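Local coordinates for protein MFP2B (PDB 2BJR) that probably enhances the polymerization of major sperm protein (MSP) that drives the amoeboid motility of Ascaris sperm, at residues A[108-113]-A[163-168]; A[230-235]-A[268-273]; A[238-243]-A[253-258]. One frame throughout, in Å; residues are numbered along the deposited sequence.

Interaction 1. Residues A[108-113]-A[163-168]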
# COMPACT_ATOMS: atom_id res chain seq x y z
N GLY A 108 -14.46 -11.91 -22.56
CA GLY A 108 -13.20 -12.60 -22.69
C GLY A 108 -12.26 -12.54 -21.52
O GLY A 108 -11.15 -13.04 -21.61
N ALA A 109 -12.68 -11.95 -20.41
CA ALA A 109 -11.84 -11.98 -19.22
C ALA A 109 -11.88 -13.38 -18.55
O ALA A 109 -12.86 -14.10 -18.70
CB ALA A 109 -12.31 -10.93 -18.25
N GLU A 110 -10.80 -13.78 -17.89
CA GLU A 110 -10.75 -14.99 -17.02
C GLU A 110 -10.74 -14.57 -15.57
O GLU A 110 -9.95 -13.71 -15.21
CB GLU A 110 -9.43 -15.74 -17.19
CG GLU A 110 -9.25 -16.42 -18.51
CD GLU A 110 -7.89 -17.04 -18.69
OE1 GLU A 110 -6.97 -16.80 -17.88
OE2 GLU A 110 -7.72 -17.76 -19.70
N MSE A 111 -11.55 -15.19 -14.73
CA MSE A 111 -11.61 -14.81 -13.32
C MSE A 111 -10.45 -15.44 -12.62
O MSE A 111 -10.14 -16.62 -12.84
CB MSE A 111 -12.92 -15.25 -12.67
CG MSE A 111 -14.18 -14.66 -13.18
SE MSE A 111 -14.22 -12.65 -13.26
CE MSE A 111 -13.70 -12.42 -15.12
N LEU A 112 -9.78 -14.67 -11.78
CA LEU A 112 -8.75 -15.25 -10.99
C LEU A 112 -9.38 -16.26 -10.03
O LEU A 112 -10.39 -15.98 -9.37
CB LEU A 112 -8.00 -14.21 -10.23
CG LEU A 112 -7.00 -14.70 -9.19
CD1 LEU A 112 -5.76 -15.12 -9.91
CD2 LEU A 112 -6.65 -13.61 -8.16
N ARG A 113 -8.77 -17.43 -9.96
CA ARG A 113 -9.25 -18.47 -9.04
C ARG A 113 -8.16 -19.47 -8.75
O ARG A 113 -7.21 -19.61 -9.54
CB ARG A 113 -10.46 -19.18 -9.60
CG ARG A 113 -10.13 -19.98 -10.85
CD ARG A 113 -11.36 -20.49 -11.55
NE ARG A 113 -12.05 -21.48 -10.71
CZ ARG A 113 -13.21 -22.01 -11.01
NH1 ARG A 113 -13.84 -21.64 -12.11
NH2 ARG A 113 -13.77 -22.91 -10.20
N ILE A 163 -11.03 -10.19 -8.73
CA ILE A 163 -10.00 -9.95 -9.74
C ILE A 163 -10.31 -10.67 -11.05
O ILE A 163 -10.53 -11.91 -11.06
CB ILE A 163 -8.63 -10.39 -9.23
CG1 ILE A 163 -8.22 -9.55 -8.01
CG2 ILE A 163 -7.60 -10.29 -10.30
CD1 ILE A 163 -7.04 -10.13 -7.24
N ALA A 164 -10.29 -9.91 -12.16
CA ALA A 164 -10.32 -10.49 -13.52
C ALA A 164 -8.93 -10.38 -14.14
O ALA A 164 -8.21 -9.38 -13.96
CB ALA A 164 -11.34 -9.74 -14.39
N ARG A 165 -8.52 -11.43 -14.84
CA ARG A 165 -7.39 -11.38 -15.74
C ARG A 165 -7.87 -10.85 -17.09
O ARG A 165 -8.77 -11.43 -17.73
CB ARG A 165 -6.77 -12.78 -15.92
CG ARG A 165 -6.17 -13.42 -14.69
CD ARG A 165 -6.15 -14.97 -14.72
NE ARG A 165 -5.52 -15.49 -15.95
CZ ARG A 165 -4.23 -15.61 -16.15
NH1 ARG A 165 -3.34 -15.28 -15.23
NH2 ARG A 165 -3.80 -16.09 -17.34
N GLU A 166 -7.27 -9.74 -17.53
CA GLU A 166 -7.57 -9.14 -18.81
C GLU A 166 -6.50 -9.61 -19.77
O GLU A 166 -5.31 -9.38 -19.56
CB GLU A 166 -7.52 -7.61 -18.71
CG GLU A 166 -8.52 -7.04 -17.74
CD GLU A 166 -9.88 -6.75 -18.33
OE1 GLU A 166 -10.11 -7.00 -19.54
OE2 GLU A 166 -10.74 -6.28 -17.56
N LEU A 167 -6.95 -10.25 -20.84
CA LEU A 167 -6.07 -10.94 -21.77
C LEU A 167 -5.74 -10.11 -23.02
O LEU A 167 -4.87 -10.50 -23.80
CB LEU A 167 -6.70 -12.28 -22.17
CG LEU A 167 -6.93 -13.22 -20.97
CD1 LEU A 167 -7.40 -14.62 -21.43
CD2 LEU A 167 -5.67 -13.32 -20.15
N LYS A 168 -6.39 -8.95 -23.17
CA LYS A 168 -6.08 -8.04 -24.29
C LYS A 168 -5.66 -6.63 -23.82
O LYS A 168 -6.21 -6.07 -22.87
CB LYS A 168 -7.24 -7.96 -25.30
CG LYS A 168 -8.63 -7.65 -24.73
CD LYS A 168 -9.79 -8.28 -25.53
CE LYS A 168 -11.08 -8.42 -24.66
NZ LYS A 168 -12.38 -8.02 -25.35
O HOH W 1 -9.66 -10.56 -21.62
O HOH W 2 -5.11 -17.57 -19.98
O HOH W 3 -11.96 -13.71 -9.37
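Glu110 and Arg165 form a salt bridge on one face of a short antiparallel strand pair. Glu110 OE1 takes the N-H of Arg165 NE at 2.7 Å, close to the guanidinium plane, and receives a weak second bond from Arg165 NH2 at 3.3 Å. Carboxylate and guanidinium are nearly coplanar, 19° apart. A bend in the arginine chain (chi3 53°) turns NE back toward the extended glutamate. The other carboxylate oxygen, Glu110 OE2, accepts a bond of 2.6 Å from the oxygen of water 2, which in turn takes a weak bond from Arg165 NH2, while Leu167 lays its CD1 methyl against the carboxylate.

Beneath the ion pair, Glu110 and Arg165 are a hydrogen-bonded backbone pair, with Arg165 N 2.7 Å from Glu110 O and Glu110 N 3.1 Å from Arg165 O. The neighbouring pair, Met111 and Ala164, faces the other way. Here the selenomethionine chain bends at chi2 and chi3 and sets its terminal CE 3.6 Å from Ala164 CB. Further along, Leu112 and Ile163 lie side by side, CD2 of Leu112 touching CD1 of Ile163, and Ile163 O is gripped twice, by Leu112 N and by water 3, which also donates to Leu112 O.

Gly108 closes helix 101-106 in a Schellman motif, and the chain enters strand 110-111 after Ala109. Strand 161-166 is the middle one of a three-stranded antiparallel sheet, with 92-97 along its other edge. Arg165 has further partners: NH1 makes a salt bridge with Asp9, NH2 bonds Lys7 O, and Tyr91 supplies a cation-pi contact.

Carboxylates from two parts of the chain and an aromatic ring thus share one buried arginine, whose charge is probably well compensated, and strand 110-111 is tied to the N-terminal segment through it.

Interaction 2. Residues A[230-235]-A[268-273]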
# COMPACT_ATOMS: atom_id res chain seq x y z
N VAL A 230 10.23 9.89 0.97
CA VAL A 230 9.13 9.41 1.80
C VAL A 230 8.89 7.90 1.69
O VAL A 230 8.75 7.36 0.60
CB VAL A 230 7.85 10.12 1.39
CG1 VAL A 230 6.62 9.55 2.21
CG2 VAL A 230 7.98 11.61 1.65
N ALA A 231 8.80 7.24 2.83
CA ALA A 231 8.49 5.81 2.90
C ALA A 231 7.60 5.58 4.10
O ALA A 231 7.60 6.39 5.05
CB ALA A 231 9.77 5.04 3.03
N LEU A 232 6.85 4.47 4.04
CA LEU A 232 5.94 4.01 5.05
C LEU A 232 6.29 2.62 5.52
O LEU A 232 6.64 1.76 4.71
CB LEU A 232 4.55 3.99 4.49
CG LEU A 232 3.38 3.37 5.26
CD1 LEU A 232 3.05 4.24 6.41
CD2 LEU A 232 2.19 3.12 4.33
N TRP A 233 6.25 2.44 6.83
CA TRP A 233 6.48 1.16 7.48
C TRP A 233 5.32 0.99 8.49
O TRP A 233 4.48 1.89 8.64
CB TRP A 233 7.75 1.28 8.24
CG TRP A 233 8.45 0.07 8.63
CD1 TRP A 233 8.61 -1.05 7.89
CD2 TRP A 233 9.15 -0.14 9.84
NE1 TRP A 233 9.40 -1.95 8.56
CE2 TRP A 233 9.74 -1.42 9.77
CE3 TRP A 233 9.38 0.65 10.97
CZ2 TRP A 233 10.55 -1.92 10.79
CZ3 TRP A 233 10.19 0.14 12.00
CH2 TRP A 233 10.75 -1.14 11.90
N TYR A 234 5.29 -0.15 9.18
CA TYR A 234 4.26 -0.46 10.16
C TYR A 234 4.88 -1.04 11.42
O TYR A 234 5.77 -1.85 11.31
CB TYR A 234 3.28 -1.43 9.55
CG TYR A 234 2.29 -0.76 8.66
CD1 TYR A 234 2.53 -0.64 7.28
CD2 TYR A 234 1.09 -0.27 9.17
CE1 TYR A 234 1.67 0.04 6.47
CE2 TYR A 234 0.17 0.37 8.31
CZ TYR A 234 0.50 0.55 6.98
OH TYR A 234 -0.38 1.15 6.14
N GLN A 235 4.41 -0.61 12.58
CA GLN A 235 4.79 -1.22 13.86
C GLN A 235 3.54 -1.37 14.70
O GLN A 235 2.82 -0.40 14.92
CB GLN A 235 5.75 -0.32 14.65
CG GLN A 235 7.19 -0.44 14.27
CD GLN A 235 7.80 -1.83 14.56
OE1 GLN A 235 7.36 -2.53 15.46
NE2 GLN A 235 8.77 -2.23 13.76
N SER A 268 10.18 -5.12 4.64
CA SER A 268 9.23 -4.57 3.68
C SER A 268 8.78 -3.14 4.05
O SER A 268 8.37 -2.89 5.17
CB SER A 268 8.03 -5.49 3.54
OG SER A 268 8.34 -6.65 2.78
N ILE A 269 8.89 -2.22 3.09
CA ILE A 269 8.42 -0.84 3.21
C ILE A 269 7.63 -0.45 1.98
O ILE A 269 7.55 -1.20 1.01
CB ILE A 269 9.58 0.17 3.36
CG1 ILE A 269 10.48 0.13 2.12
CG2 ILE A 269 10.34 -0.10 4.64
CD1 ILE A 269 11.46 1.32 2.08
N GLN A 270 6.98 0.72 2.04
CA GLN A 270 6.25 1.24 0.88
C GLN A 270 6.87 2.59 0.52
O GLN A 270 7.06 3.44 1.39
CB GLN A 270 4.78 1.34 1.15
CG GLN A 270 4.14 -0.03 1.43
CD GLN A 270 2.65 0.08 1.75
OE1 GLN A 270 1.98 0.92 1.20
NE2 GLN A 270 2.13 -0.84 2.58
N ILE A 271 7.18 2.76 -0.74
CA ILE A 271 7.79 3.99 -1.20
C ILE A 271 6.79 4.81 -1.98
O ILE A 271 6.15 4.33 -2.93
CB ILE A 271 9.03 3.71 -2.04
CG1 ILE A 271 10.12 2.99 -1.21
CG2 ILE A 271 9.57 5.03 -2.64
CD1 ILE A 271 11.38 2.56 -1.96
N LEU A 272 6.67 6.10 -1.61
CA LEU A 272 5.73 6.98 -2.28
C LEU A 272 6.31 7.41 -3.66
O LEU A 272 7.48 7.74 -3.75
CB LEU A 272 5.43 8.23 -1.41
CG LEU A 272 4.41 9.20 -1.99
CD1 LEU A 272 3.08 8.56 -2.10
CD2 LEU A 272 4.31 10.41 -1.12
N TYR A 273 5.48 7.35 -4.70
CA TYR A 273 5.87 7.73 -6.04
C TYR A 273 5.05 8.92 -6.52
O TYR A 273 3.86 9.01 -6.25
CB TYR A 273 5.61 6.60 -7.02
CG TYR A 273 6.64 5.51 -7.13
CD1 TYR A 273 7.83 5.52 -6.43
CD2 TYR A 273 6.40 4.44 -7.98
CE1 TYR A 273 8.78 4.50 -6.58
CE2 TYR A 273 7.34 3.41 -8.15
CZ TYR A 273 8.52 3.45 -7.46
OH TYR A 273 9.42 2.43 -7.64
O HOH W 4 9.35 8.44 -1.87
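Ala231, Ile269 and Ile271 gather on one face of this antiparallel pair. Ile269 CD1 comes to 4.2 Å from Ala231 CB; its CG1 stands between the backbone N and the carbonyl carbon (chi1 61°), the crowded position, which leaves CG2 to touch Trp233 CD1 at 3.8 Å. Ile244 of strand 238-247 and Ile251 of strand 250-257 pack on the same cluster, and the Trp233 indole stacks with Phe255. On the reverse face Val230 and Leu272 lie alongside each other, CG1 of the valine 4.0 Å from CB of the leucine, and Leu232 runs beside Gln270 with its CD2 methyl against the amide.

Backbone hydrogen bonds join the two strands. Leu232 and Gln270 bond each other reciprocally, N to O at 2.9 Å in both directions, and Leu272 N makes a longer bond of 3.3 Å to Val230 O. Water 4 donates to that same carbonyl and to Leu272 O, bridging the strands at this end.

Several polar groups are buried as well and find partners beyond the two strands. Ser268 O sits in the plane of the indole, 3.3 Å from Trp233 CD1, and accepts a hydrogen bond from Asn51 ND2, while Trp233 NE1 donates to Ile266 O. The Gln270 amide approaches the edge of the Tyr234 ring, the two planes 40° apart; its OE1 accepts from both Gln31 NE2 and Lys26 NZ. Ser268 OG is bonded to Phe20 N.

Phe20, Lys26, Gln31 and Asn51 come from the first of the two related sequence regions, whereas both strands belong to the second. One face, with Ala231, Ile269 and Ile271, thus packs against isoleucines of neighbouring strands of the curled sheet; the other is mixed, and through it the side-chain oxygen OE1 of buried Gln270 is satisfied by the first region.

Interaction 3. Residues A[238-243]-A[253-258]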
# COMPACT_ATOMS: atom_id res chain seq x y z
N GLU A 238 0.40 0.11 13.44
CA GLU A 238 0.43 1.57 13.30
C GLU A 238 1.30 2.03 12.10
O GLU A 238 2.44 1.57 11.96
CB GLU A 238 1.00 2.21 14.54
CG GLU A 238 0.16 1.95 15.78
CD GLU A 238 0.68 2.58 17.05
OE1 GLU A 238 1.33 3.65 17.02
OE2 GLU A 238 0.35 2.00 18.12
N PRO A 239 0.80 2.94 11.29
CA PRO A 239 1.59 3.49 10.17
C PRO A 239 2.67 4.43 10.64
O PRO A 239 2.46 5.26 11.53
CB PRO A 239 0.54 4.21 9.34
CG PRO A 239 -0.48 4.66 10.32
CD PRO A 239 -0.52 3.58 11.36
N VAL A 240 3.88 4.23 10.12
CA VAL A 240 5.05 5.02 10.46
C VAL A 240 5.65 5.59 9.18
O VAL A 240 6.18 4.84 8.35
CB VAL A 240 6.10 4.15 11.13
CG1 VAL A 240 7.25 4.98 11.69
CG2 VAL A 240 5.43 3.32 12.22
N MSE A 241 5.59 6.91 9.04
CA MSE A 241 6.30 7.56 7.95
C MSE A 241 7.74 7.80 8.38
O MSE A 241 8.06 8.05 9.51
CB MSE A 241 5.68 8.88 7.51
CG MSE A 241 4.32 8.79 7.02
SE MSE A 241 4.15 7.96 5.30
CE MSE A 241 2.25 8.20 5.21
N GLY A 242 8.63 7.63 7.44
CA GLY A 242 10.00 7.87 7.70
C GLY A 242 10.74 8.15 6.42
O GLY A 242 10.16 8.60 5.44
N ARG A 243 12.05 7.92 6.45
CA ARG A 243 12.92 8.31 5.36
C ARG A 243 13.71 7.18 4.76
O ARG A 243 14.16 6.28 5.49
CB ARG A 243 13.85 9.41 5.86
CG ARG A 243 14.93 9.04 6.85
CD ARG A 243 15.74 10.24 7.33
NE ARG A 243 16.71 9.90 8.37
CZ ARG A 243 16.41 9.79 9.66
NH1 ARG A 243 15.17 10.00 10.08
NH2 ARG A 243 17.32 9.46 10.55
N ALA A 253 16.90 2.85 5.02
CA ALA A 253 15.77 3.50 5.67
C ALA A 253 16.03 3.79 7.13
O ALA A 253 16.85 3.11 7.81
CB ALA A 253 14.49 2.65 5.50
N CYS A 254 15.27 4.76 7.66
CA CYS A 254 15.20 4.98 9.09
C CYS A 254 13.81 5.43 9.51
O CYS A 254 13.24 6.32 8.89
CB CYS A 254 16.20 6.06 9.54
SG CYS A 254 16.20 6.31 11.33
N PHE A 255 13.27 4.79 10.54
CA PHE A 255 11.97 5.17 11.13
C PHE A 255 12.13 5.38 12.64
O PHE A 255 12.99 4.76 13.28
CB PHE A 255 10.93 4.07 10.86
CG PHE A 255 10.69 3.81 9.37
CD1 PHE A 255 11.36 2.81 8.71
CD2 PHE A 255 9.75 4.53 8.66
CE1 PHE A 255 11.14 2.57 7.36
CE2 PHE A 255 9.53 4.32 7.29
CZ PHE A 255 10.22 3.36 6.65
N GLY A 256 11.28 6.24 13.20
CA GLY A 256 11.18 6.43 14.63
C GLY A 256 9.77 6.09 15.07
O GLY A 256 8.80 6.50 14.45
N TRP A 257 9.66 5.29 16.12
CA TRP A 257 8.37 4.88 16.63
C TRP A 257 8.58 4.24 17.99
O TRP A 257 9.65 3.67 18.23
CB TRP A 257 7.71 3.87 15.71
CG TRP A 257 6.39 3.41 16.19
CD1 TRP A 257 5.18 3.97 15.93
CD2 TRP A 257 6.13 2.27 17.03
NE1 TRP A 257 4.19 3.24 16.53
CE2 TRP A 257 4.75 2.21 17.24
CE3 TRP A 257 6.95 1.30 17.61
CZ2 TRP A 257 4.15 1.20 18.01
CZ3 TRP A 257 6.35 0.30 18.40
CH2 TRP A 257 4.98 0.27 18.59
N GLY A 258 7.60 4.39 18.85
CA GLY A 258 7.57 3.79 20.19
C GLY A 258 8.75 4.16 21.07
O GLY A 258 9.14 3.39 21.92
O HOH W 5 10.19 8.27 11.10
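Trp257 donates its indole N-H to Glu238 across the hairpin formed by strands 238-247 and 250-257. The bond from Trp257 NE1 to Glu238 OE1 is 2.9 Å long and lies in the indole plane, yet it reaches the oxygen from above the carboxylate, 65° out of that plane. The second oxygen, Glu238 OE2, is in a salt bridge with Lys309, so both ends of the carboxylate are engaged. Val240 CG2 packs by Trp257 CD1, at 3.8 Å, and its other methyl, CG1, meets Phe255 CB.

At the far end Arg243 and Cys254 are a hydrogen-bonded pair: Cys254 N reaches Arg243 O at 2.9 Å, and Arg243 N reaches Cys254 O at 3.2 Å. A chi1 of 70° starts the Arg243 chain, which then runs extended to NE, where a turn (chi4 -83°) lays one guanidinium face over Cys254, with CB 3.7 Å above its centre. The nitrogens look elsewhere for acceptors: NE has a salt bridge with Glu224, NH2 bonds Gly338 O, and NH1 bonds Leu325 O weakly.

Between the two ends the strands part, and water 5 spans them, donating to Met241 O (2.7 Å from its oxygen) and accepting from Gly256 N at 3.1 Å. The CD2-CE2 side of the Phe255 ring comes up against the backbone, CE2 3.4 Å from Gly242 N, where glycine leaves room for it. Gly242 is hydrogen-bonded through its backbone to Ala231 on the next strand, and Phe255 likewise to Tyr262.

A water thus bridges the strands where they diverge, next to the Phe255 ring. Of the flanking charged groups, the carboxylate accepts a hydrogen bond across the hairpin whereas the guanidinium packs on Cys254; both also bond residues beyond it, connecting the sheet to loops and to strands 322-329 and 334-339.

Interaction 1 comes first along the chain, in the earlier of the two Cytosolic motility protein regions, and interactions 2 and 3 belong to the later one. It stands apart, its centre 30 Å from that of interaction 2 and 37 Å from that of interaction 3, and on the opposite side of the chain's centre from interaction 3. The other two lie in one curled antiparallel sheet, centres 8 Å apart, with 238-243/253-258 nested in the loop closed by 230-235/268-273. They touch directly through probable backbone hydrogen bonds between neighbouring strands 229-235 and 238-247, whereas interaction 1 belongs to a separate three-stranded sheet in the other sequence region.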